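PDB 4LRL: HD domain protein from Enterococcus faecalis, which hydrolyses deoxyribonucleoside triphosphates, probably to the deoxynucleoside and triphosphate, under allosteric control by bound nucleotides. Local coordinates for residues C[39-47]-C[210-218]; C[87-98]-C[127-138]. One frame throughout, in Å; residues are numbered along the deposited sequence. Where two conformers were deposited one is given.

Contact 1: residues C[39-47]-C[210-218]; sequences VFRDPVHNY and DYLLRDAYF. With DGT (2'-deoxyguanosine-5'-triphosphate), chain O.
Arg214 of helix 206-219 reaches the turn of the beta hairpin formed by strands 33-42 and 46-52 and joins Asp42 and Asp210 in a salt-bridge network, pinning the hairpin to a helix of the HD domain. Its CB and CG lie against Val44 CG2, the methyl that also rests over one face of the guanidinium. Arg214 CG stands anti to its own backbone N (chi1 -177°), and a bend at chi3 turns the head so that both carboxylates meet its edge. Arg214 NE gives a nearly straight bond to Asp210 OD1, 2.9 Å, and NH1 binds Asp210 OD2, a side-on grip one helical turn back. At the far end Arg214 NH2 meets the syn lone pair of Asp42 OD1 at 2.8 Å, while its NH1 makes a longer bond of 3.2 Å to Asp42 OD2. Arginine suits the place because its planar head can serve two acids at once, probably easing the repulsion between them.

Asp42 also shapes the turn: OD2 accepts a hydrogen bond from the backbone N of His45, an Asx motif, from the face opposite to Arg214 NH1. OD1 has a further partner in His81 of the second subunit. Around this polar centre the packing is apolar. Pro43, whose ring fits the tight turn, sets CB against Tyr217 CE2 at 3.5 Å and CG against Phe218 CZ; Tyr217 stacks on its counterpart in the second subunit, so the turn lies beside a subunit interface. Two residues before Asp42 on strand 33-42, Phe40 packs against the dGTP base, its CE2 3.3 Å from DGT C4. At the other end of the network His45 NE2 donates to Asp210 OD2 across 2.6 Å, with the oxygen close to the imidazole plane.

Contact 2: residues C[87-98]-C[127-138]; sequences RFSHSLGVYEIT and TLCAALLHDVGH. With NI (nickel (II) ion), chain N.
Asp135 OD2 coordinates the nickel ion at 2.2 Å. The same oxygen accepts a hydrogen bond from water 1, which in turn accepts from Arg87 NH1. His90 NE2 and His134 NE2 complete the ligands from these two segments, each 2.2 Å from the metal, and waters 3 and 4 join them; Asp207 adds another carboxylate. Imidazole suits this place because one nitrogen can hold the metal while the other is fixed by an acceptor: His134 ND1 donates to Ala131 O, and His90 ND1 is hydrogen-bonded to Asp210 OD1. Val94 CG1 lies over one face of the His134 ring in a CH-pi contact, with the Asp135 carboxylate over the opposite face. Farther out, the guanidinium of Arg87 lies flat on the His138 ring, centres 3.7 Å apart and planes at 11°.

Beyond the metal, helices 87-108 and 124-133 run nearly antiparallel. The small Ala131 lets its CB approach Thr98 OG1 to 3.4 Å, Leu132 CD1 touches Leu92 CD2, and Leu128 CD2 meets Tyr95 CE1. One helix thus supplies a histidine and the type I turn 133-136 a His-Asp pair, the H...HD...D metal site characteristic of HD-domain phosphohydrolases.

From the N terminus, the chain first forms the hairpin of strands 33-42 and 46-52, whose turn is met by helix 206-219 to close the long, largely helical loop of contact 1. Contact 2 is nested wholly inside that loop: helix 87-108 packs on helix 124-133 and on the type I turn 133-136. The outer closure thus ties the nucleotide-binding hairpin to helix 206-219, and the inner one packs two helices together beside the metal site. The two contacts meet directly at Asp210, which belongs to contact 1 and is a second-shell residue of the metal site in contact 2.

Contact 1: residues C[39-47]-C[210-218]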
loop_
_atom_site.group_PDB
_atom_site.type_symbol
_atom_site.label_atom_id
_atom_site.label_comp_id
_atom_site.label_asym_id
_atom_site.label_seq_id
_atom_site.Cartn_x
_atom_site.Cartn_y
_atom_site.Cartn_z
ATOM N N VAL C 39 -13.713 -9.406 18.443
ATOM C CA VAL C 39 -12.782 -9.061 17.376
ATOM C C VAL C 39 -11.393 -8.723 17.919
ATOM O O VAL C 39 -11.247 -8.011 18.926
ATOM C CB VAL C 39 -13.311 -7.922 16.436
ATOM C CG1 VAL C 39 -14.555 -8.376 15.674
ATOM C CG2 VAL C 39 -13.582 -6.621 17.207
ATOM N N PHE C 40 -10.387 -9.255 17.236
ATOM C CA PHE C 40 -9.001 -9.018 17.578
ATOM C C PHE C 40 -8.372 -8.222 16.441
ATOM O O PHE C 40 -8.373 -8.657 15.289
ATOM C CB PHE C 40 -8.250 -10.341 17.743
ATOM C CG PHE C 40 -8.748 -11.211 18.874
ATOM C CD1 PHE C 40 -10.081 -11.619 18.941
ATOM C CD2 PHE C 40 -7.868 -11.668 19.846
ATOM C CE1 PHE C 40 -10.530 -12.435 19.972
ATOM C CE2 PHE C 40 -8.309 -12.492 20.874
ATOM C CZ PHE C 40 -9.640 -12.872 20.941
ATOM N N ARG C 41 -7.830 -7.057 16.762
ATOM C CA ARG C 41 -7.139 -6.278 15.756
ATOM C C ARG C 41 -5.924 -7.060 15.252
ATOM O O ARG C 41 -5.143 -7.594 16.039
ATOM C CB ARG C 41 -6.738 -4.922 16.329
ATOM C CG ARG C 41 -6.755 -3.802 15.314
ATOM C CD ARG C 41 -8.148 -3.597 14.719
ATOM N NE ARG C 41 -8.088 -2.720 13.552
ATOM C CZ ARG C 41 -8.525 -1.464 13.524
ATOM N NH1 ARG C 41 -9.106 -0.926 14.584
ATOM N NH2 ARG C 41 -8.402 -0.752 12.416
ATOM N N ASP C 42 -5.805 -7.152 13.932
ATOM C CA ASP C 42 -4.700 -7.831 13.294
ATOM C C ASP C 42 -4.231 -7.012 12.101
ATOM O O ASP C 42 -5.021 -6.669 11.234
ATOM C CB ASP C 42 -5.121 -9.232 12.837
ATOM C CG ASP C 42 -3.973 -10.011 12.224
ATOM O OD1 ASP C 42 -2.984 -10.263 12.925
ATOM O OD2 ASP C 42 -4.052 -10.381 11.038
ATOM N N PRO C 43 -2.933 -6.692 12.047
ATOM C CA PRO C 43 -2.473 -5.822 10.959
ATOM C C PRO C 43 -2.610 -6.453 9.567
ATOM O O PRO C 43 -2.684 -5.732 8.565
ATOM C CB PRO C 43 -1.006 -5.555 11.313
ATOM C CG PRO C 43 -0.617 -6.661 12.231
ATOM C CD PRO C 43 -1.852 -7.043 12.983
ATOM N N VAL C 44 -2.681 -7.779 9.515
ATOM C CA VAL C 44 -2.736 -8.507 8.245
ATOM C C VAL C 44 -4.168 -8.717 7.725
ATOM O O VAL C 44 -4.480 -8.364 6.577
ATOM C CB VAL C 44 -1.970 -9.852 8.353
ATOM C CG1 VAL C 44 -2.169 -10.718 7.103
ATOM C CG2 VAL C 44 -0.495 -9.591 8.605
ATOM N N HIS C 45 -5.032 -9.283 8.570
ATOM C CA HIS C 45 -6.416 -9.586 8.188
ATOM C C HIS C 45 -7.403 -8.559 8.725
ATOM O O HIS C 45 -8.620 -8.783 8.689
ATOM C CB HIS C 45 -6.797 -11.008 8.627
ATOM C CG HIS C 45 -5.868 -12.057 8.104
ATOM N ND1 HIS C 45 -5.662 -12.256 6.758
ATOM C CD2 HIS C 45 -5.067 -12.943 8.741
ATOM C CE1 HIS C 45 -4.778 -13.223 6.587
ATOM N NE2 HIS C 45 -4.403 -13.660 7.774
ATOM N N ASN C 46 -6.857 -7.430 9.197
ATOM C CA ASN C 46 -7.602 -6.346 9.828
ATOM C C ASN C 46 -8.257 -6.774 11.140
ATOM O O ASN C 46 -7.985 -6.166 12.177
ATOM C CB ASN C 46 -8.568 -5.673 8.845
ATOM C CG ASN C 46 -7.866 -5.216 7.572
ATOM O OD1 ASN C 46 -6.937 -4.404 7.614
ATOM N ND2 ASN C 46 -8.291 -5.756 6.437
ATOM N N TYR C 47 -9.065 -7.835 11.108
ATOM C CA TYR C 47 -9.709 -8.378 12.303
ATOM C C TYR C 47 -9.695 -9.902 12.330
ATOM O O TYR C 47 -9.874 -10.559 11.290
ATOM C CB TYR C 47 -11.158 -7.913 12.387
ATOM C CG TYR C 47 -11.323 -6.431 12.615
ATOM C CD1 TYR C 47 -11.388 -5.544 11.539
ATOM C CD2 TYR C 47 -11.420 -5.914 13.905
ATOM C CE1 TYR C 47 -11.545 -4.183 11.742
ATOM C CE2 TYR C 47 -11.578 -4.550 14.117
ATOM C CZ TYR C 47 -11.639 -3.693 13.031
ATOM O OH TYR C 47 -11.791 -2.343 13.234
ATOM N N ASP C 210 -1.477 -17.590 5.367
ATOM C CA ASP C 210 -1.218 -16.626 6.416
ATOM C C ASP C 210 0.268 -16.281 6.538
ATOM O O ASP C 210 0.604 -15.110 6.571
ATOM C CB ASP C 210 -1.766 -17.070 7.769
ATOM C CG ASP C 210 -1.641 -15.973 8.813
ATOM O OD1 ASP C 210 -0.691 -16.037 9.617
ATOM O OD2 ASP C 210 -2.467 -15.027 8.806
ATOM N N TYR C 211 1.159 -17.276 6.613
ATOM C CA TYR C 211 2.556 -16.908 6.837
ATOM C C TYR C 211 3.170 -16.170 5.659
ATOM O O TYR C 211 3.961 -15.252 5.853
ATOM C CB TYR C 211 3.447 -18.046 7.394
ATOM C CG TYR C 211 3.783 -19.206 6.491
ATOM C CD1 TYR C 211 4.572 -19.044 5.345
ATOM C CD2 TYR C 211 3.374 -20.493 6.827
ATOM C CE1 TYR C 211 4.901 -20.143 4.538
ATOM C CE2 TYR C 211 3.694 -21.592 6.031
ATOM C CZ TYR C 211 4.456 -21.412 4.891
ATOM O OH TYR C 211 4.765 -22.523 4.119
ATOM N N LEU C 212 2.769 -16.521 4.443
ATOM C CA LEU C 212 3.270 -15.777 3.280
ATOM C C LEU C 212 2.894 -14.295 3.369
ATOM O O LEU C 212 3.749 -13.427 3.209
ATOM C CB LEU C 212 2.831 -16.403 1.957
ATOM C CG LEU C 212 3.469 -17.779 1.670
ATOM C CD1 LEU C 212 2.774 -18.472 0.486
ATOM C CD2 LEU C 212 5.003 -17.741 1.461
ATOM N N LEU C 213 1.627 -14.020 3.672
ATOM C CA LEU C 213 1.159 -12.656 3.784
ATOM C C LEU C 213 1.748 -11.949 4.999
ATOM O O LEU C 213 2.187 -10.800 4.895
ATOM C CB LEU C 213 -0.364 -12.626 3.854
ATOM C CG LEU C 213 -1.144 -12.984 2.582
ATOM C CD1 LEU C 213 -2.623 -13.245 2.922
ATOM C CD2 LEU C 213 -1.002 -11.861 1.529
ATOM N N ARG C 214 1.735 -12.637 6.143
ATOM C CA ARG C 214 2.185 -12.073 7.412
ATOM C C ARG C 214 3.707 -11.877 7.425
ATOM O O ARG C 214 4.203 -10.840 7.876
ATOM C CB ARG C 214 1.751 -12.972 8.583
ATOM C CG ARG C 214 2.112 -12.424 9.988
ATOM C CD ARG C 214 1.432 -13.248 11.119
ATOM N NE ARG C 214 0.019 -13.498 10.817
ATOM C CZ ARG C 214 -0.968 -12.670 11.143
ATOM N NH1 ARG C 214 -2.207 -12.974 10.808
ATOM N NH2 ARG C 214 -0.722 -11.545 11.813
ATOM N N ASP C 215 4.439 -12.878 6.944
ATOM C CA ASP C 215 5.885 -12.742 6.831
ATOM C C ASP C 215 6.266 -11.590 5.889
ATOM O O ASP C 215 7.188 -10.840 6.185
ATOM C CB ASP C 215 6.529 -14.051 6.403
ATOM C CG ASP C 215 6.352 -15.152 7.437
ATOM O OD1 ASP C 215 5.934 -14.858 8.585
ATOM O OD2 ASP C 215 6.622 -16.320 7.098
ATOM N N ALA C 216 5.534 -11.447 4.785
ATOM C CA ALA C 216 5.743 -10.330 3.871
ATOM C C ALA C 216 5.416 -9.007 4.542
ATOM O O ALA C 216 6.163 -8.033 4.384
ATOM C CB ALA C 216 4.914 -10.497 2.598
ATOM N N TYR C 217 4.308 -8.986 5.293
ATOM C CA TYR C 217 3.841 -7.772 5.934
ATOM C C TYR C 217 4.887 -7.233 6.904
ATOM O O TYR C 217 5.162 -6.030 6.915
ATOM C CB TYR C 217 2.492 -7.988 6.647
ATOM C CG TYR C 217 1.887 -6.706 7.206
ATOM C CD1 TYR C 217 1.030 -5.920 6.435
ATOM C CD2 TYR C 217 2.192 -6.270 8.500
ATOM C CE1 TYR C 217 0.481 -4.722 6.941
ATOM C CE2 TYR C 217 1.659 -5.093 9.016
ATOM C CZ TYR C 217 0.806 -4.316 8.229
ATOM O OH TYR C 217 0.281 -3.149 8.740
ATOM N N PHE C 218 5.480 -8.121 7.701
ATOM C CA PHE C 218 6.456 -7.709 8.730
ATOM C C PHE C 218 7.892 -7.514 8.230
ATOM O O PHE C 218 8.592 -6.623 8.709
ATOM C CB PHE C 218 6.412 -8.648 9.941
ATOM C CG PHE C 218 5.180 -8.468 10.785
ATOM C CD1 PHE C 218 4.035 -9.215 10.541
ATOM C CD2 PHE C 218 5.155 -7.534 11.810
ATOM C CE1 PHE C 218 2.894 -9.046 11.305
ATOM C CE2 PHE C 218 4.001 -7.365 12.585
ATOM C CZ PHE C 218 2.871 -8.121 12.320
HETATM P PG DGT O . -14.161 -9.946 28.404
HETATM O O1G DGT O . -14.420 -10.570 29.760
HETATM O O2G DGT O . -13.706 -10.916 27.337
HETATM O O3G DGT O . -15.263 -8.998 27.970
HETATM O O3B DGT O . -12.859 -9.027 28.660
HETATM P PB DGT O . -12.512 -7.774 27.709
HETATM O O1B DGT O . -13.195 -7.951 26.378
HETATM O O2B DGT O . -12.744 -6.506 28.502
HETATM O O3A DGT O . -10.908 -7.916 27.542
HETATM P PA DGT O . -10.164 -9.175 26.868
HETATM O O1A DGT O . -11.141 -10.162 26.309
HETATM O O2A DGT O . -9.109 -9.668 27.824
HETATM O "O5'" DGT O . -9.419 -8.466 25.629
HETATM C "C5'" DGT O . -10.092 -7.488 24.835
HETATM C "C4'" DGT O . -9.222 -7.063 23.658
HETATM O "O4'" DGT O . -7.972 -7.751 23.687
HETATM C "C3'" DGT O . -9.885 -7.417 22.336
HETATM O "O3'" DGT O . -9.874 -6.262 21.480
HETATM C "C2'" DGT O . -9.048 -8.535 21.738
HETATM C "C1'" DGT O . -7.697 -8.303 22.398
HETATM N N9 DGT O . -6.845 -9.513 22.538
HETATM C C8 DGT O . -5.645 -9.672 21.958
HETATM N N7 DGT O . -5.088 -10.864 22.278
HETATM C C5 DGT O . -5.951 -11.488 23.088
HETATM C C6 DGT O . -5.981 -12.786 23.788
HETATM O O6 DGT O . -5.019 -13.576 23.680
HETATM N N1 DGT O . -7.060 -13.066 24.534
HETATM C C2 DGT O . -8.102 -12.214 24.662
HETATM N N2 DGT O . -9.155 -12.570 25.431
HETATM N N3 DGT O . -8.137 -11.002 24.045
HETATM C C4 DGT O . -7.108 -10.597 23.258
#

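Contact 2: residues C[87-98]-C[127-138]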
loop_
_atom_site.group_PDB
_atom_site.type_symbol
_atom_site.label_atom_id
_atom_site.label_comp_id
_atom_site.label_asym_id
_atom_site.label_seq_id
_atom_site.Cartn_x
_atom_site.Cartn_y
_atom_site.Cartn_z
ATOM N N ARG C 87 4.490 -16.563 16.881
ATOM C CA ARG C 87 3.722 -17.697 16.386
ATOM C C ARG C 87 2.260 -17.588 16.826
ATOM O O ARG C 87 1.375 -18.227 16.243
ATOM C CB ARG C 87 4.323 -19.014 16.881
ATOM C CG ARG C 87 5.680 -19.329 16.302
ATOM C CD ARG C 87 6.071 -20.791 16.586
ATOM N NE ARG C 87 7.322 -21.122 15.909
ATOM C CZ ARG C 87 7.413 -21.507 14.641
ATOM N NH1 ARG C 87 6.321 -21.646 13.890
ATOM N NH2 ARG C 87 8.602 -21.756 14.126
ATOM N N PHE C 88 2.018 -16.783 17.853
ATOM C CA PHE C 88 0.657 -16.547 18.324
ATOM C C PHE C 88 -0.166 -15.800 17.274
ATOM O O PHE C 88 -1.276 -16.222 16.928
ATOM C CB PHE C 88 0.679 -15.783 19.644
ATOM C CG PHE C 88 -0.693 -15.449 20.194
ATOM C CD1 PHE C 88 -1.374 -16.357 21.004
ATOM C CD2 PHE C 88 -1.279 -14.204 19.942
ATOM C CE1 PHE C 88 -2.624 -16.055 21.528
ATOM C CE2 PHE C 88 -2.534 -13.892 20.467
ATOM C CZ PHE C 88 -3.205 -14.822 21.262
ATOM N N SER C 89 0.376 -14.703 16.751
ATOM C CA SER C 89 -0.378 -13.916 15.767
ATOM C C SER C 89 -0.573 -14.712 14.482
ATOM O O SER C 89 -1.615 -14.615 13.850
ATOM C CB SER C 89 0.272 -12.559 15.502
ATOM O OG SER C 89 1.440 -12.721 14.755
ATOM N N HIS C 90 0.410 -15.529 14.124
ATOM C CA HIS C 90 0.267 -16.426 12.978
ATOM C C HIS C 90 -0.843 -17.457 13.195
ATOM O O HIS C 90 -1.616 -17.744 12.278
ATOM C CB HIS C 90 1.592 -17.125 12.631
ATOM C CG HIS C 90 1.428 -18.292 11.697
ATOM N ND1 HIS C 90 1.020 -18.150 10.384
ATOM C CD2 HIS C 90 1.619 -19.620 11.888
ATOM C CE1 HIS C 90 0.960 -19.339 9.811
ATOM N NE2 HIS C 90 1.316 -20.249 10.702
ATOM N N SER C 91 -0.926 -17.996 14.410
ATOM C CA SER C 91 -1.942 -18.985 14.753
ATOM C C SER C 91 -3.350 -18.394 14.632
ATOM O O SER C 91 -4.237 -19.032 14.057
ATOM C CB SER C 91 -1.704 -19.556 16.151
ATOM O OG SER C 91 -0.529 -20.351 16.163
ATOM N N LEU C 92 -3.544 -17.175 15.139
ATOM C CA LEU C 92 -4.840 -16.511 14.999
ATOM C C LEU C 92 -5.142 -16.217 13.538
ATOM O O LEU C 92 -6.293 -16.269 13.131
ATOM C CB LEU C 92 -4.922 -15.216 15.824
ATOM C CG LEU C 92 -4.756 -15.209 17.351
ATOM C CD1 LEU C 92 -5.482 -14.015 17.934
ATOM C CD2 LEU C 92 -5.246 -16.454 18.049
ATOM N N GLY C 93 -4.100 -15.920 12.759
ATOM C CA GLY C 93 -4.250 -15.643 11.333
ATOM C C GLY C 93 -4.775 -16.860 10.587
ATOM O O GLY C 93 -5.714 -16.761 9.781
ATOM N N VAL C 94 -4.165 -18.008 10.855
ATOM C CA VAL C 94 -4.540 -19.260 10.198
ATOM C C VAL C 94 -5.971 -19.599 10.566
ATOM O O VAL C 94 -6.756 -19.956 9.706
ATOM C CB VAL C 94 -3.564 -20.404 10.564
ATOM C CG1 VAL C 94 -3.985 -21.746 9.911
ATOM C CG2 VAL C 94 -2.175 -20.024 10.137
ATOM N N TYR C 95 -6.317 -19.423 11.843
ATOM C CA TYR C 95 -7.696 -19.602 12.299
ATOM C C TYR C 95 -8.647 -18.688 11.522
ATOM O O TYR C 95 -9.697 -19.125 11.058
ATOM C CB TYR C 95 -7.830 -19.349 13.809
ATOM C CG TYR C 95 -9.237 -18.911 14.188
ATOM C CD1 TYR C 95 -10.255 -19.849 14.350
ATOM C CD2 TYR C 95 -9.560 -17.554 14.329
ATOM C CE1 TYR C 95 -11.556 -19.456 14.667
ATOM C CE2 TYR C 95 -10.867 -17.150 14.640
ATOM C CZ TYR C 95 -11.853 -18.113 14.813
ATOM O OH TYR C 95 -13.136 -17.748 15.128
ATOM N N GLU C 96 -8.272 -17.419 11.384
ATOM C CA GLU C 96 -9.116 -16.451 10.693
ATOM C C GLU C 96 -9.376 -16.781 9.217
ATOM O O GLU C 96 -10.518 -16.709 8.760
ATOM C CB GLU C 96 -8.565 -15.023 10.832
ATOM C CG GLU C 96 -9.405 -13.961 10.098
ATOM C CD GLU C 96 -10.842 -13.820 10.616
ATOM O OE1 GLU C 96 -11.632 -13.113 9.951
ATOM O OE2 GLU C 96 -11.191 -14.380 11.686
ATOM N N ILE C 97 -8.318 -17.124 8.485
ATOM C CA ILE C 97 -8.442 -17.486 7.071
ATOM C C ILE C 97 -9.366 -18.703 6.926
ATOM O O ILE C 97 -10.230 -18.726 6.056
ATOM C CB ILE C 97 -7.061 -17.768 6.429
ATOM C CG1 ILE C 97 -6.192 -16.486 6.428
ATOM C CG2 ILE C 97 -7.222 -18.378 5.028
ATOM C CD1 ILE C 97 -4.831 -16.633 5.726
ATOM N N THR C 98 -9.187 -19.682 7.811
ATOM C CA THR C 98 -9.972 -20.916 7.839
ATOM C C THR C 98 -11.445 -20.604 8.113
ATOM O O THR C 98 -12.339 -21.198 7.499
ATOM C CB THR C 98 -9.427 -21.884 8.918
ATOM O OG1 THR C 98 -8.076 -22.233 8.602
ATOM C CG2 THR C 98 -10.232 -23.153 8.981
ATOM N N THR C 127 -12.439 -27.966 12.447
ATOM C CA THR C 127 -11.547 -27.356 11.476
ATOM C C THR C 127 -10.925 -26.074 12.054
ATOM O O THR C 127 -9.733 -25.810 11.846
ATOM C CB THR C 127 -12.261 -27.081 10.137
ATOM O OG1 THR C 127 -12.921 -28.273 9.681
ATOM C CG2 THR C 127 -11.269 -26.646 9.075
ATOM N N LEU C 128 -11.729 -25.301 12.786
ATOM C CA LEU C 128 -11.250 -24.077 13.425
ATOM C C LEU C 128 -10.264 -24.409 14.535
ATOM O O LEU C 128 -9.235 -23.745 14.688
ATOM C CB LEU C 128 -12.418 -23.244 13.961
ATOM C CG LEU C 128 -13.363 -22.660 12.915
ATOM C CD1 LEU C 128 -14.560 -21.947 13.547
ATOM C CD2 LEU C 128 -12.596 -21.738 11.986
ATOM N N CYS C 129 -10.574 -25.456 15.295
ATOM C CA CYS C 129 -9.683 -25.905 16.357
ATOM C C CYS C 129 -8.329 -26.333 15.795
ATOM O O CYS C 129 -7.291 -25.845 16.240
ATOM C CB CYS C 129 -10.336 -27.020 17.174
ATOM S SG CYS C 129 -11.673 -26.413 18.215
ATOM N N ALA C 130 -8.345 -27.214 14.799
ATOM C CA ALA C 130 -7.103 -27.632 14.129
ATOM C C ALA C 130 -6.314 -26.464 13.535
ATOM O O ALA C 130 -5.086 -26.465 13.590
ATOM C CB ALA C 130 -7.371 -28.672 13.087
ATOM N N ALA C 131 -7.014 -25.470 12.989
ATOM C CA ALA C 131 -6.360 -24.281 12.442
ATOM C C ALA C 131 -5.647 -23.468 13.526
ATOM O O ALA C 131 -4.511 -23.044 13.351
ATOM C CB ALA C 131 -7.360 -23.417 11.720
ATOM N N LEU C 132 -6.321 -23.265 14.653
ATOM C CA LEU C 132 -5.748 -22.515 15.749
ATOM C C LEU C 132 -4.543 -23.224 16.385
ATOM O O LEU C 132 -3.551 -22.583 16.777
ATOM C CB LEU C 132 -6.820 -22.230 16.797
ATOM C CG LEU C 132 -6.394 -21.297 17.931
ATOM C CD1 LEU C 132 -5.980 -19.920 17.368
ATOM C CD2 LEU C 132 -7.508 -21.181 18.948
ATOM N N LEU C 133 -4.632 -24.545 16.479
ATOM C CA LEU C 133 -3.666 -25.326 17.247
ATOM C C LEU C 133 -2.554 -25.921 16.399
ATOM O O LEU C 133 -1.679 -26.603 16.943
ATOM C CB LEU C 133 -4.384 -26.450 18.005
ATOM C CG LEU C 133 -5.411 -26.058 19.068
ATOM C CD1 LEU C 133 -6.192 -27.286 19.490
ATOM C CD2 LEU C 133 -4.736 -25.377 20.263
ATOM N N HIS C 134 -2.569 -25.662 15.089
ATOM C CA HIS C 134 -1.670 -26.377 14.157
ATOM C C HIS C 134 -0.174 -26.280 14.509
ATOM O O HIS C 134 0.589 -27.178 14.211
ATOM C CB HIS C 134 -1.928 -25.976 12.687
ATOM C CG HIS C 134 -1.335 -24.649 12.302
ATOM N ND1 HIS C 134 -1.773 -23.448 12.828
ATOM C CD2 HIS C 134 -0.334 -24.339 11.442
ATOM C CE1 HIS C 134 -1.064 -22.459 12.312
ATOM N NE2 HIS C 134 -0.182 -22.971 11.471
ATOM N N ASP C 135 0.221 -25.198 15.164
ATOM C CA ASP C 135 1.631 -24.924 15.442
ATOM C C ASP C 135 1.933 -24.898 16.933
ATOM O O ASP C 135 3.006 -24.442 17.336
ATOM C CB ASP C 135 2.024 -23.570 14.849
ATOM C CG ASP C 135 2.336 -23.639 13.366
ATOM O OD1 ASP C 135 2.570 -24.745 12.814
ATOM O OD2 ASP C 135 2.347 -22.556 12.746
ATOM N N VAL C 136 1.000 -25.383 17.747
ATOM C CA VAL C 136 1.121 -25.283 19.197
ATOM C C VAL C 136 2.345 -26.041 19.757
ATOM O O VAL C 136 2.855 -25.690 20.803
ATOM C CB VAL C 136 -0.215 -25.672 19.906
ATOM C CG1 VAL C 136 -0.346 -27.178 20.077
ATOM C CG2 VAL C 136 -0.347 -24.960 21.232
ATOM N N GLY C 137 2.826 -27.051 19.034
ATOM C CA GLY C 137 3.970 -27.848 19.483
ATOM C C GLY C 137 5.343 -27.284 19.140
ATOM O O GLY C 137 6.362 -27.884 19.482
ATOM N N HIS C 138 5.378 -26.146 18.447
ATOM C CA HIS C 138 6.638 -25.472 18.145
ATOM C C HIS C 138 7.244 -24.880 19.414
ATOM O O HIS C 138 6.540 -24.239 20.198
ATOM C CB HIS C 138 6.418 -24.331 17.160
ATOM C CG HIS C 138 6.308 -24.757 15.727
ATOM N ND1 HIS C 138 7.379 -25.248 15.010
ATOM C CD2 HIS C 138 5.268 -24.703 14.862
ATOM C CE1 HIS C 138 6.997 -25.499 13.770
ATOM N NE2 HIS C 138 5.720 -25.177 13.654
HETATM NI NI NI N . 1.757 -22.373 10.594
HETATM O O HOH W 1 3.888 -20.771 13.986
HETATM O O HOH W 2 -1.023 -23.038 16.361
HETATM O O HOH W 3 3.091 -23.967 10.077
HETATM O O HOH W 4 4.006 -21.523 10.348
#